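Local coordinates for protein decaprenyl diphosphate synthase (Rhodobacter capsulatus, PDB 3MZV) that probably adds isopentenyl diphosphate units to farnesyl diphosphate with magnesium, making the long all-trans polyprenyl diphosphate from which quinone side chains are built, at residues 149-154 and 181-186; 155-160 and 169-174; 213-218 and 327-332; 261-266 and 282-287. One frame throughout, in Å; residues are numbered along the deposited sequence.

In the fold
Contacts 1 and 2 join the same two helices, 138-161 and 169-194, contact 2 nearer the connecting loop and nested inside the loop that contact 1 closes. Contact 1 is partly buried and joins aliphatic side chains, one of them an alanine; contact 2 is a surface contact, where a leucine leans on the alkyl part of an arginine. The buried contact 3, aliphatic and aromatic, fixes helix 199-224 to the C-terminal residues and touches contact 1 through Phe184 and Phe216. Contact 4 lies apart, its centre about 27 Å from that of the chain; it is partly buried too, and sets a leucine and a methionine against tryptophan and phenylalanine. Contacts 1 and 2 also touch the second subunit.

Contact 1: residues 149-154 and 181-186; sequences AVIAEG and AALFSA
Val150 and Ile151 meet Ala182 and Leu183 in an apolar helix-to-helix contact, partly buried, where helix 138-161 runs against helix 169-194. The backbones come close, Ile151 CA and Ala182 CA standing 6.9 Å apart, because the residue facing the first helix at this point is an alanine. Its CB takes the CG1 methyl of Val150 at 3.5 Å, tighter than usual carbon-carbon packing. With CG1 turned opposite the backbone N (chi1 162°), Val150 offers this one branch to the alanine. Antiparallel neighbours linked by a short loop, the two helices form a helical hairpin in the all-alpha isoprenoid synthase fold, whose helices surround a central cavity. One residue on, Ile151 reaches across by its longer branch: its CB does not aim at the partner helix, but CG1 lies beside the backbone N and an extended chi2 of 168° carries CD1 over. There CD1 rests 4.0 Å from Leu183 CB and 4.2 Å from Leu183 CD2, the two side chains meeting at a slant. Both Ile151 and Leu183 also pack on Ile85 of helix 74-96, which thus covers this flank of the hairpin. On the other helix face Ala152 packs on Leu119 of the second subunit, and Glu153 OE2 is hydrogen-bonded to Ser35 OG of that same subunit.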
loop_
_atom_site.group_PDB
_atom_site.type_symbol
_atom_site.label_atom_id
_atom_site.label_comp_id
_atom_site.label_asym_id
_atom_site.label_seq_id
_atom_site.Cartn_x
_atom_site.Cartn_y
_atom_site.Cartn_z
ATOM N N ALA B 149 5.723 -2.043 -6.778
ATOM C CA ALA B 149 5.181 -1.181 -7.782
ATOM C C ALA B 149 4.718 -2.018 -9.008
ATOM O O ALA B 149 3.646 -1.796 -9.568
ATOM C CB ALA B 149 6.244 -0.194 -8.264
ATOM N N VAL B 150 5.595 -2.914 -9.423
ATOM C CA VAL B 150 5.374 -3.795 -10.578
ATOM C C VAL B 150 4.152 -4.725 -10.365
ATOM O O VAL B 150 3.392 -4.992 -11.306
ATOM C CB VAL B 150 6.667 -4.572 -10.862
ATOM C CG1 VAL B 150 6.417 -5.804 -11.747
ATOM C CG2 VAL B 150 7.670 -3.615 -11.495
ATOM N N ILE B 151 3.934 -5.179 -9.149
ATOM C CA ILE B 151 2.724 -5.930 -8.819
ATOM C C ILE B 151 1.494 -5.080 -9.045
ATOM O O ILE B 151 0.607 -5.464 -9.779
ATOM C CB ILE B 151 2.724 -6.453 -7.373
ATOM C CG1 ILE B 151 3.782 -7.534 -7.191
ATOM C CG2 ILE B 151 1.329 -6.992 -7.013
ATOM C CD1 ILE B 151 4.088 -7.928 -5.727
ATOM N N ALA B 152 1.446 -3.882 -8.447
ATOM C CA ALA B 152 0.313 -2.995 -8.634
ATOM C C ALA B 152 0.068 -2.667 -10.098
ATOM O O ALA B 152 -1.084 -2.661 -10.550
ATOM C CB ALA B 152 0.477 -1.722 -7.827
ATOM N N GLU B 153 1.138 -2.390 -10.836
ATOM C CA GLU B 153 1.045 -2.110 -12.256
ATOM C C GLU B 153 0.479 -3.303 -13.038
ATOM O O GLU B 153 -0.318 -3.118 -13.957
ATOM C CB GLU B 153 2.426 -1.747 -12.763
ATOM C CG GLU B 153 2.540 -1.382 -14.219
ATOM C CD GLU B 153 3.978 -1.123 -14.611
ATOM O OE1 GLU B 153 4.775 -2.080 -14.546
ATOM O OE2 GLU B 153 4.302 0.031 -14.975
ATOM N N GLY B 154 0.937 -4.510 -12.716
ATOM C CA GLY B 154 0.457 -5.752 -13.368
ATOM C C GLY B 154 -1.032 -5.971 -13.121
ATOM O O GLY B 154 -1.792 -6.334 -14.042
ATOM N N ALA B 181 5.138 -13.090 -11.130
ATOM C CA ALA B 181 6.552 -13.485 -11.241
ATOM C C ALA B 181 7.488 -12.507 -10.547
ATOM O O ALA B 181 8.515 -12.930 -10.026
ATOM C CB ALA B 181 6.981 -13.622 -12.689
ATOM N N ALA B 182 7.131 -11.219 -10.573
ATOM C CA ALA B 182 8.000 -10.161 -10.059
ATOM C C ALA B 182 8.350 -10.382 -8.610
ATOM O O ALA B 182 9.471 -10.117 -8.231
ATOM C CB ALA B 182 7.386 -8.783 -10.261
ATOM N N LEU B 183 7.416 -10.876 -7.804
ATOM C CA LEU B 183 7.723 -11.130 -6.415
ATOM C C LEU B 183 8.548 -12.372 -6.211
ATOM O O LEU B 183 9.369 -12.422 -5.280
ATOM C CB LEU B 183 6.472 -11.134 -5.534
ATOM C CG LEU B 183 6.604 -11.102 -4.009
ATOM C CD1 LEU B 183 7.439 -9.880 -3.555
ATOM C CD2 LEU B 183 5.192 -11.167 -3.324
ATOM N N PHE B 184 8.330 -13.401 -7.037
ATOM C CA PHE B 184 9.177 -14.615 -6.976
ATOM C C PHE B 184 10.620 -14.266 -7.352
ATOM O O PHE B 184 11.546 -14.678 -6.685
ATOM C CB PHE B 184 8.733 -15.689 -8.005
ATOM C CG PHE B 184 7.617 -16.559 -7.581
ATOM C CD1 PHE B 184 6.399 -16.047 -7.238
ATOM C CD2 PHE B 184 7.731 -17.932 -7.707
ATOM C CE1 PHE B 184 5.328 -16.893 -6.923
ATOM C CE2 PHE B 184 6.667 -18.759 -7.417
ATOM C CZ PHE B 184 5.479 -18.236 -6.986
ATOM N N SER B 185 10.809 -13.526 -8.440
ATOM C CA SER B 185 12.140 -13.119 -8.859
ATOM C C SER B 185 12.837 -12.175 -7.858
ATOM O O SER B 185 14.044 -12.331 -7.605
ATOM C CB SER B 185 12.168 -12.497 -10.263
ATOM O OG SER B 185 11.338 -11.361 -10.445
ATOM N N ALA B 186 12.095 -11.217 -7.325
ATOM C CA ALA B 186 12.612 -10.359 -6.234
ATOM C C ALA B 186 13.046 -11.206 -5.045
ATOM O O ALA B 186 14.128 -10.966 -4.445
ATOM C CB ALA B 186 11.527 -9.273 -5.781
#

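Contact 2: residues 155-160 and 169-174; sequences EVLQLT and EDIYLR
The guanidinium of Arg174, the flat side-chain group of the touching residues, offers neither face nor edge to Leu157; the alkyl base of the arginine does the touching. Leu157 CD2 sits 3.7 Å from Arg174 CG and 4.0 Å from Arg174 CB. The arginine chain then bends at chi2 and chi3, which leads its charged end away from the leucine. A second flat group, the peptide carbonyl of Ile171, brings its O to 4.2 Å from Leu157 CD2. The other leucine methyl, CD1, lies 4.4 Å from Ile171 CG2, a looser touch. Leu157 can straddle both residues because its CG stands opposite the backbone N (chi1 -173°). Behind it, Thr160 OG1 donates to Leu157 O at 2.8 Å, tilted 28° from the carbonyl plane. Arg174 packs on His37 of the second subunit as well. The contact lies near the loop end of the antiparallel hairpin of helices 138-161 and 169-194, at the surface of the all-alpha isoprenoid synthase fold and beside the second subunit.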
loop_
_atom_site.group_PDB
_atom_site.type_symbol
_atom_site.label_atom_id
_atom_site.label_comp_id
_atom_site.label_asym_id
_atom_site.label_seq_id
_atom_site.Cartn_x
_atom_site.Cartn_y
_atom_site.Cartn_z
ATOM N N GLU B 155 -1.470 -5.692 -11.899
ATOM C CA GLU B 155 -2.883 -5.721 -11.569
ATOM C C GLU B 155 -3.722 -4.682 -12.313
ATOM O O GLU B 155 -4.816 -4.969 -12.763
ATOM C CB GLU B 155 -3.064 -5.616 -10.048
ATOM C CG GLU B 155 -2.496 -6.896 -9.367
ATOM C CD GLU B 155 -2.753 -6.992 -7.867
ATOM O OE1 GLU B 155 -3.221 -6.005 -7.265
ATOM O OE2 GLU B 155 -2.487 -8.072 -7.286
ATOM N N VAL B 156 -3.226 -3.450 -12.478
ATOM C CA VAL B 156 -3.929 -2.488 -13.321
ATOM C C VAL B 156 -3.942 -2.920 -14.803
ATOM O O VAL B 156 -4.970 -2.771 -15.517
ATOM C CB VAL B 156 -3.309 -1.100 -13.209
ATOM C CG1 VAL B 156 -3.978 -0.134 -14.178
ATOM C CG2 VAL B 156 -3.495 -0.605 -11.786
ATOM N N LEU B 157 -2.818 -3.430 -15.286
ATOM C CA LEU B 157 -2.790 -3.997 -16.637
ATOM C C LEU B 157 -3.812 -5.138 -16.821
ATOM O O LEU B 157 -4.475 -5.223 -17.869
ATOM C CB LEU B 157 -1.392 -4.487 -16.999
ATOM C CG LEU B 157 -1.235 -4.932 -18.469
ATOM C CD1 LEU B 157 -1.779 -3.877 -19.497
ATOM C CD2 LEU B 157 0.198 -5.240 -18.763
ATOM N N GLN B 158 -3.950 -5.990 -15.814
ATOM C CA GLN B 158 -4.870 -7.104 -15.876
ATOM C C GLN B 158 -6.303 -6.594 -16.067
ATOM O O GLN B 158 -7.096 -7.226 -16.789
ATOM C CB GLN B 158 -4.779 -7.948 -14.589
ATOM C CG GLN B 158 -5.671 -9.171 -14.587
ATOM C CD GLN B 158 -5.438 -10.061 -13.401
ATOM O OE1 GLN B 158 -5.211 -11.266 -13.542
ATOM N NE2 GLN B 158 -5.464 -9.467 -12.197
ATOM N N LEU B 159 -6.624 -5.476 -15.398
ATOM C CA LEU B 159 -7.932 -4.831 -15.540
ATOM C C LEU B 159 -8.212 -4.303 -16.944
ATOM O O LEU B 159 -9.312 -4.457 -17.435
ATOM C CB LEU B 159 -8.080 -3.662 -14.577
ATOM C CG LEU B 159 -8.336 -4.034 -13.133
ATOM C CD1 LEU B 159 -8.316 -2.771 -12.310
ATOM C CD2 LEU B 159 -9.669 -4.809 -12.983
ATOM N N THR B 160 -7.240 -3.656 -17.577
ATOM C CA THR B 160 -7.435 -3.128 -18.927
ATOM C C THR B 160 -7.406 -4.236 -19.969
ATOM O O THR B 160 -8.081 -4.171 -20.994
ATOM C CB THR B 160 -6.337 -2.119 -19.277
ATOM O OG1 THR B 160 -5.057 -2.746 -19.123
ATOM C CG2 THR B 160 -6.446 -0.915 -18.374
ATOM N N GLU B 169 -0.606 -12.542 -26.420
ATOM C CA GLU B 169 0.229 -13.354 -25.503
ATOM C C GLU B 169 1.315 -12.508 -24.805
ATOM O O GLU B 169 1.626 -12.732 -23.652
ATOM C CB GLU B 169 0.864 -14.532 -26.256
ATOM C CG GLU B 169 -0.174 -15.568 -26.773
ATOM C CD GLU B 169 0.431 -16.912 -27.219
ATOM O OE1 GLU B 169 1.508 -17.286 -26.738
ATOM O OE2 GLU B 169 -0.201 -17.621 -28.030
ATOM N N ASP B 170 1.883 -11.536 -25.511
ATOM C CA ASP B 170 2.902 -10.657 -24.948
ATOM C C ASP B 170 2.315 -9.851 -23.790
ATOM O O ASP B 170 2.923 -9.765 -22.726
ATOM C CB ASP B 170 3.478 -9.721 -26.033
ATOM C CG ASP B 170 4.466 -10.452 -27.015
ATOM O OD1 ASP B 170 4.710 -11.680 -26.887
ATOM O OD2 ASP B 170 4.979 -9.800 -27.948
ATOM N N ILE B 171 1.103 -9.322 -23.965
ATOM C CA ILE B 171 0.430 -8.583 -22.886
ATOM C C ILE B 171 0.142 -9.473 -21.716
ATOM O O ILE B 171 0.344 -9.073 -20.553
ATOM C CB ILE B 171 -0.838 -7.847 -23.392
ATOM C CG1 ILE B 171 -0.388 -6.750 -24.348
ATOM C CG2 ILE B 171 -1.700 -7.296 -22.222
ATOM C CD1 ILE B 171 -1.482 -6.098 -25.194
ATOM N N TYR B 172 -0.331 -10.696 -22.002
ATOM C CA TYR B 172 -0.624 -11.648 -20.954
ATOM C C TYR B 172 0.631 -11.951 -20.132
ATOM O O TYR B 172 0.535 -12.041 -18.913
ATOM C CB TYR B 172 -1.241 -12.936 -21.521
ATOM C CG TYR B 172 -1.281 -14.124 -20.561
ATOM C CD1 TYR B 172 -2.202 -14.185 -19.559
ATOM C CD2 TYR B 172 -0.366 -15.169 -20.679
ATOM C CE1 TYR B 172 -2.249 -15.243 -18.691
ATOM C CE2 TYR B 172 -0.412 -16.281 -19.808
ATOM C CZ TYR B 172 -1.333 -16.294 -18.811
ATOM O OH TYR B 172 -1.398 -17.375 -17.912
ATOM N N LEU B 173 1.761 -12.164 -20.811
ATOM C CA LEU B 173 3.037 -12.442 -20.144
ATOM C C LEU B 173 3.446 -11.253 -19.241
ATOM O O LEU B 173 3.921 -11.441 -18.148
ATOM C CB LEU B 173 4.139 -12.738 -21.156
ATOM C CG LEU B 173 5.487 -12.990 -20.484
ATOM C CD1 LEU B 173 5.390 -14.189 -19.480
ATOM C CD2 LEU B 173 6.588 -13.228 -21.522
ATOM N N ARG B 174 3.203 -10.044 -19.703
ATOM C CA ARG B 174 3.463 -8.848 -18.910
ATOM C C ARG B 174 2.592 -8.805 -17.656
ATOM O O ARG B 174 3.072 -8.446 -16.587
ATOM C CB ARG B 174 3.238 -7.629 -19.795
ATOM C CG ARG B 174 3.685 -6.281 -19.247
ATOM C CD ARG B 174 4.313 -5.452 -20.408
ATOM N NE ARG B 174 3.728 -5.754 -21.728
ATOM C CZ ARG B 174 4.348 -5.598 -22.908
ATOM N NH1 ARG B 174 3.707 -5.900 -24.042
ATOM N NH2 ARG B 174 5.595 -5.138 -22.979
#

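Contact 3: residues 213-218 and 327-332; sequences GIAFQI and YVVERV
Val328 points its CB at helix 199-224, where Phe216 and Ala215 receive it. CB itself stays behind, and its two methyls do the touching. CG1, set opposite the backbone N (chi1 160°), beds against the helix backbone: Phe216 CA is 3.6 Å from it and Phe216 N 3.8 Å. The same methyl also touches two side chains, 4.1 Å from Phe216 CB and 4.2 Å from Ala215 CB. CG2, the second tip, stands 4.2 Å from Phe216 CD1. Beside it Val329 comes in over the small Ala215, its CG1 4.5 Å from Ala215 CB; Ala215 and Val329 both pack on Thr302 of helix 290-308. The ring of Phe216 meets that of Phe184 on helix 169-194, so the contact runs on into the helical core. Helix 199-224 goes on from here to Asp220 and Asp221, part of the second aspartate-rich motif that in this family binds the magnesium ions and the diphosphate. A methyl bedded on a helix backbone, with no polar group joining the two segments, implies that shape and burial hold the C-terminal residues against this helix, while the ion pair of Arg331 with Asp220 is long and weak.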
loop_
_atom_site.group_PDB
_atom_site.type_symbol
_atom_site.label_atom_id
_atom_site.label_comp_id
_atom_site.label_asym_id
_atom_site.label_seq_id
_atom_site.Cartn_x
_atom_site.Cartn_y
_atom_site.Cartn_z
ATOM N N GLY B 213 7.853 -18.330 -11.331
ATOM C CA GLY B 213 6.639 -17.561 -11.042
ATOM C C GLY B 213 5.707 -17.508 -12.250
ATOM O O GLY B 213 4.494 -17.674 -12.111
ATOM N N ILE B 214 6.301 -17.316 -13.435
ATOM C CA ILE B 214 5.571 -17.426 -14.676
ATOM C C ILE B 214 4.895 -18.811 -14.790
ATOM O O ILE B 214 3.686 -18.858 -14.960
ATOM C CB ILE B 214 6.427 -17.143 -15.875
ATOM C CG1 ILE B 214 6.784 -15.682 -15.925
ATOM C CG2 ILE B 214 5.638 -17.544 -17.199
ATOM C CD1 ILE B 214 7.942 -15.374 -16.815
ATOM N N ALA B 215 5.637 -19.894 -14.599
ATOM C CA ALA B 215 5.070 -21.240 -14.604
ATOM C C ALA B 215 3.960 -21.365 -13.622
ATOM O O ALA B 215 2.926 -21.936 -13.906
ATOM C CB ALA B 215 6.167 -22.340 -14.323
ATOM N N PHE B 216 4.158 -20.789 -12.443
ATOM C CA PHE B 216 3.207 -20.948 -11.376
ATOM C C PHE B 216 1.836 -20.354 -11.757
ATOM O O PHE B 216 0.805 -20.967 -11.565
ATOM C CB PHE B 216 3.809 -20.205 -10.167
ATOM C CG PHE B 216 3.028 -20.313 -8.925
ATOM C CD1 PHE B 216 3.287 -21.331 -8.028
ATOM C CD2 PHE B 216 2.101 -19.319 -8.593
ATOM C CE1 PHE B 216 2.591 -21.395 -6.809
ATOM C CE2 PHE B 216 1.389 -19.380 -7.377
ATOM C CZ PHE B 216 1.641 -20.400 -6.488
ATOM N N GLN B 217 1.844 -19.169 -12.331
ATOM C CA GLN B 217 0.615 -18.512 -12.750
ATOM C C GLN B 217 -0.024 -19.228 -13.954
ATOM O O GLN B 217 -1.222 -19.368 -13.995
ATOM C CB GLN B 217 0.829 -17.080 -13.124
ATOM C CG GLN B 217 -0.464 -16.367 -13.440
ATOM C CD GLN B 217 -1.394 -16.322 -12.265
ATOM O OE1 GLN B 217 -2.552 -16.773 -12.321
ATOM N NE2 GLN B 217 -0.881 -15.817 -11.171
ATOM N N ILE B 218 0.777 -19.618 -14.941
ATOM C CA ILE B 218 0.221 -20.365 -16.065
ATOM C C ILE B 218 -0.461 -21.635 -15.603
ATOM O O ILE B 218 -1.569 -21.955 -16.073
ATOM C CB ILE B 218 1.303 -20.691 -17.165
ATOM C CG1 ILE B 218 1.890 -19.402 -17.724
ATOM C CG2 ILE B 218 0.630 -21.563 -18.276
ATOM C CD1 ILE B 218 3.086 -19.537 -18.758
ATOM N N TYR B 327 7.665 -29.741 -9.054
ATOM C CA TYR B 327 6.509 -29.607 -8.163
ATOM C C TYR B 327 5.495 -28.568 -8.635
ATOM O O TYR B 327 4.334 -28.889 -8.672
ATOM C CB TYR B 327 6.959 -29.243 -6.751
ATOM C CG TYR B 327 5.840 -28.863 -5.793
ATOM C CD1 TYR B 327 5.015 -29.834 -5.224
ATOM C CD2 TYR B 327 5.615 -27.535 -5.472
ATOM C CE1 TYR B 327 3.994 -29.471 -4.329
ATOM C CE2 TYR B 327 4.593 -27.163 -4.603
ATOM C CZ TYR B 327 3.798 -28.139 -4.037
ATOM O OH TYR B 327 2.794 -27.746 -3.192
ATOM N N VAL B 328 5.942 -27.403 -9.079
ATOM C CA VAL B 328 5.030 -26.319 -9.491
ATOM C C VAL B 328 4.103 -26.793 -10.628
ATOM O O VAL B 328 2.955 -26.334 -10.701
ATOM C CB VAL B 328 5.803 -25.022 -9.866
ATOM C CG1 VAL B 328 4.932 -24.097 -10.736
ATOM C CG2 VAL B 328 6.279 -24.289 -8.602
ATOM N N VAL B 329 4.578 -27.711 -11.495
ATOM C CA VAL B 329 3.795 -28.201 -12.641
ATOM C C VAL B 329 3.304 -29.619 -12.469
ATOM O O VAL B 329 2.781 -30.207 -13.401
ATOM C CB VAL B 329 4.567 -28.114 -14.005
ATOM C CG1 VAL B 329 4.856 -26.637 -14.372
ATOM C CG2 VAL B 329 5.831 -28.989 -13.998
ATOM N N GLU B 330 3.469 -30.185 -11.272
ATOM C CA GLU B 330 3.073 -31.564 -11.034
ATOM C C GLU B 330 1.602 -31.787 -11.366
ATOM O O GLU B 330 1.228 -32.830 -11.875
ATOM C CB GLU B 330 3.340 -31.937 -9.564
ATOM C CG GLU B 330 3.180 -33.378 -9.212
ATOM C CD GLU B 330 1.725 -33.863 -9.112
ATOM O OE1 GLU B 330 0.871 -33.099 -8.556
ATOM O OE2 GLU B 330 1.462 -35.025 -9.548
ATOM N N ARG B 331 0.759 -30.824 -11.038
ATOM C CA ARG B 331 -0.664 -30.972 -11.278
ATOM C C ARG B 331 -1.030 -30.970 -12.767
ATOM O O ARG B 331 -2.155 -31.330 -13.103
ATOM C CB ARG B 331 -1.465 -29.877 -10.571
ATOM C CG ARG B 331 -1.573 -30.075 -9.061
ATOM C CD ARG B 331 -2.341 -28.933 -8.434
ATOM N NE ARG B 331 -1.606 -27.694 -8.546
ATOM C CZ ARG B 331 -1.994 -26.519 -8.033
ATOM N NH1 ARG B 331 -3.133 -26.395 -7.333
ATOM N NH2 ARG B 331 -1.234 -25.465 -8.202
ATOM N N VAL B 332 -0.109 -30.576 -13.657
ATOM C CA VAL B 332 -0.400 -30.663 -15.108
ATOM C C VAL B 332 0.517 -31.657 -15.858
ATOM O O VAL B 332 0.618 -31.603 -17.066
ATOM C CB VAL B 332 -0.387 -29.262 -15.742
ATOM C CG1 VAL B 332 -1.484 -28.413 -15.121
ATOM C CG2 VAL B 332 0.959 -28.559 -15.554
#

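Contact 4: residues 261-266 and 282-287; sequences RAFWKR and MALMTK
Trp264 and Leu284 bury the most surface here, with Met285 next, where helices 258-270 and 277-287 face each other far from the centre of the chain. The axes of the two short segments pass 12.1 Å apart, their N-to-C directions 138° apart, a wide spacing that large side chains bridge. Leu284 points into the gap and slides past the indole in the opposite direction, its CB 3.9 Å from Trp264 CZ2. Its CD1 ends where two aromatics converge, 3.7 Å from Trp264 NE1 and 3.6 Å from Phe263 CD2. Phe263 in turn lays CD2 over the centre of the indole, 3.8 Å above its plane, so one face of the tryptophan is covered from within its own helix. The benzo end of the indole goes to Met285, whose extended chain brings CE to 4.1 Å from Trp264 CH2. Trp264 reaches this place with CG opposite the carbonyl carbon (chi1 -66°), and it also packs on Ala252 and Val253 of helix 247-254. With an alanine here, Leu284 CB and Met285 CE would probably lose their partner, leaving a gap between the helices and Phe263 without the ring beneath it. Salt bridges of Lys287 with Glu260 and of Arg266 with Asp277 flank the cluster. Aromatic, branched and thioether groups thus join the helices by dispersion and exclusion of water, with charged pairs kept to the margins.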
loop_
_atom_site.group_PDB
_atom_site.type_symbol
_atom_site.label_atom_id
_atom_site.label_comp_id
_atom_site.label_asym_id
_atom_site.label_seq_id
_atom_site.Cartn_x
_atom_site.Cartn_y
_atom_site.Cartn_z
ATOM N N ARG B 261 -15.563 -16.101 -33.174
ATOM C CA ARG B 261 -15.253 -14.772 -32.673
ATOM C C ARG B 261 -16.495 -14.146 -32.075
ATOM O O ARG B 261 -16.413 -13.496 -31.038
ATOM C CB ARG B 261 -14.697 -13.900 -33.792
ATOM C CG ARG B 261 -13.902 -12.722 -33.341
ATOM C CD ARG B 261 -13.097 -12.078 -34.530
ATOM N NE ARG B 261 -12.742 -13.024 -35.604
ATOM C CZ ARG B 261 -13.242 -13.024 -36.855
ATOM N NH1 ARG B 261 -14.122 -12.110 -37.269
ATOM N NH2 ARG B 261 -12.833 -13.950 -37.727
ATOM N N ALA B 262 -17.650 -14.324 -32.721
ATOM C CA ALA B 262 -18.905 -13.837 -32.175
ATOM C C ALA B 262 -19.223 -14.453 -30.801
ATOM O O ALA B 262 -19.711 -13.764 -29.909
ATOM C CB ALA B 262 -20.087 -14.025 -33.182
ATOM N N PHE B 263 -18.956 -15.739 -30.629
ATOM C CA PHE B 263 -19.086 -16.367 -29.310
ATOM C C PHE B 263 -18.168 -15.700 -28.288
ATOM O O PHE B 263 -18.614 -15.306 -27.217
ATOM C CB PHE B 263 -18.713 -17.836 -29.360
ATOM C CG PHE B 263 -18.527 -18.462 -28.011
ATOM C CD1 PHE B 263 -19.632 -18.768 -27.222
ATOM C CD2 PHE B 263 -17.273 -18.651 -27.493
ATOM C CE1 PHE B 263 -19.465 -19.318 -25.972
ATOM C CE2 PHE B 263 -17.095 -19.233 -26.237
ATOM C CZ PHE B 263 -18.204 -19.564 -25.474
ATOM N N TRP B 264 -16.900 -15.577 -28.623
ATOM C CA TRP B 264 -15.946 -14.923 -27.709
ATOM C C TRP B 264 -16.340 -13.470 -27.424
ATOM O O TRP B 264 -16.228 -12.999 -26.283
ATOM C CB TRP B 264 -14.501 -14.989 -28.220
ATOM C CG TRP B 264 -13.983 -16.378 -28.247
ATOM C CD1 TRP B 264 -13.636 -17.067 -29.337
ATOM C CD2 TRP B 264 -13.746 -17.252 -27.123
ATOM N NE1 TRP B 264 -13.233 -18.332 -29.006
ATOM C CE2 TRP B 264 -13.258 -18.467 -27.644
ATOM C CE3 TRP B 264 -13.880 -17.116 -25.726
ATOM C CZ2 TRP B 264 -12.924 -19.542 -26.843
ATOM C CZ3 TRP B 264 -13.539 -18.166 -24.923
ATOM C CH2 TRP B 264 -13.088 -19.394 -25.475
ATOM N N LYS B 265 -16.822 -12.768 -28.435
ATOM C CA LYS B 265 -17.284 -11.404 -28.272
ATOM C C LYS B 265 -18.439 -11.319 -27.250
ATOM O O LYS B 265 -18.437 -10.449 -26.330
ATOM C CB LYS B 265 -17.738 -10.865 -29.618
ATOM C CG LYS B 265 -17.532 -9.404 -29.849
ATOM C CD LYS B 265 -17.803 -9.004 -31.349
ATOM C CE LYS B 265 -16.748 -9.630 -32.342
ATOM N NZ LYS B 265 -15.672 -8.641 -32.786
ATOM N N ARG B 266 -19.398 -12.229 -27.412
ATOM C CA ARG B 266 -20.547 -12.343 -26.538
ATOM C C ARG B 266 -20.140 -12.558 -25.096
ATOM O O ARG B 266 -20.503 -11.758 -24.235
ATOM C CB ARG B 266 -21.503 -13.480 -26.990
ATOM C CG ARG B 266 -22.702 -13.671 -26.102
ATOM C CD ARG B 266 -23.754 -14.540 -26.730
ATOM N NE ARG B 266 -23.347 -15.947 -26.785
ATOM C CZ ARG B 266 -23.370 -16.784 -25.753
ATOM N NH1 ARG B 266 -23.023 -18.049 -25.931
ATOM N NH2 ARG B 266 -23.762 -16.365 -24.536
ATOM N N MET B 282 -14.634 -24.168 -23.176
ATOM C CA MET B 282 -13.718 -25.298 -23.023
ATOM C C MET B 282 -13.702 -26.169 -24.301
ATOM O O MET B 282 -12.649 -26.631 -24.712
ATOM C CB MET B 282 -14.107 -26.161 -21.782
ATOM C CG MET B 282 -13.712 -25.510 -20.435
ATOM S SD MET B 282 -14.617 -26.224 -18.969
ATOM C CE MET B 282 -13.900 -25.183 -17.769
ATOM N N ALA B 283 -14.847 -26.348 -24.942
ATOM C CA ALA B 283 -14.922 -27.137 -26.163
ATOM C C ALA B 283 -14.131 -26.467 -27.291
ATOM O O ALA B 283 -13.424 -27.164 -28.043
ATOM C CB ALA B 283 -16.353 -27.385 -26.584
ATOM N N LEU B 284 -14.202 -25.139 -27.390
ATOM C CA LEU B 284 -13.402 -24.441 -28.403
ATOM C C LEU B 284 -11.903 -24.532 -28.112
ATOM O O LEU B 284 -11.064 -24.694 -29.028
ATOM C CB LEU B 284 -13.801 -22.965 -28.544
ATOM C CG LEU B 284 -15.220 -22.721 -29.126
ATOM C CD1 LEU B 284 -15.472 -21.234 -29.301
ATOM C CD2 LEU B 284 -15.403 -23.522 -30.503
ATOM N N MET B 285 -11.549 -24.393 -26.825
ATOM C CA MET B 285 -10.188 -24.533 -26.417
ATOM C C MET B 285 -9.623 -25.895 -26.821
ATOM O O MET B 285 -8.527 -25.958 -27.406
ATOM C CB MET B 285 -10.050 -24.281 -24.909
ATOM C CG MET B 285 -10.396 -22.913 -24.489
ATOM S SD MET B 285 -10.328 -22.708 -22.603
ATOM C CE MET B 285 -10.500 -20.947 -22.661
ATOM N N THR B 286 -10.380 -26.954 -26.550
ATOM C CA THR B 286 -9.982 -28.307 -26.851
ATOM C C THR B 286 -9.834 -28.529 -28.372
ATOM O O THR B 286 -8.823 -29.037 -28.832
ATOM C CB THR B 286 -10.973 -29.338 -26.253
ATOM O OG1 THR B 286 -10.907 -29.252 -24.825
ATOM C CG2 THR B 286 -10.582 -30.765 -26.656
ATOM N N LYS B 287 -10.814 -28.079 -29.134
ATOM C CA LYS B 287 -10.748 -28.128 -30.619
ATOM C C LYS B 287 -9.471 -27.515 -31.155
ATOM O O LYS B 287 -8.829 -28.100 -32.016
ATOM C CB LYS B 287 -11.988 -27.397 -31.182
ATOM C CG LYS B 287 -12.059 -27.080 -32.695
ATOM C CD LYS B 287 -13.358 -26.268 -32.943
ATOM C CE LYS B 287 -13.700 -26.162 -34.406
ATOM N NZ LYS B 287 -13.292 -24.854 -34.918
#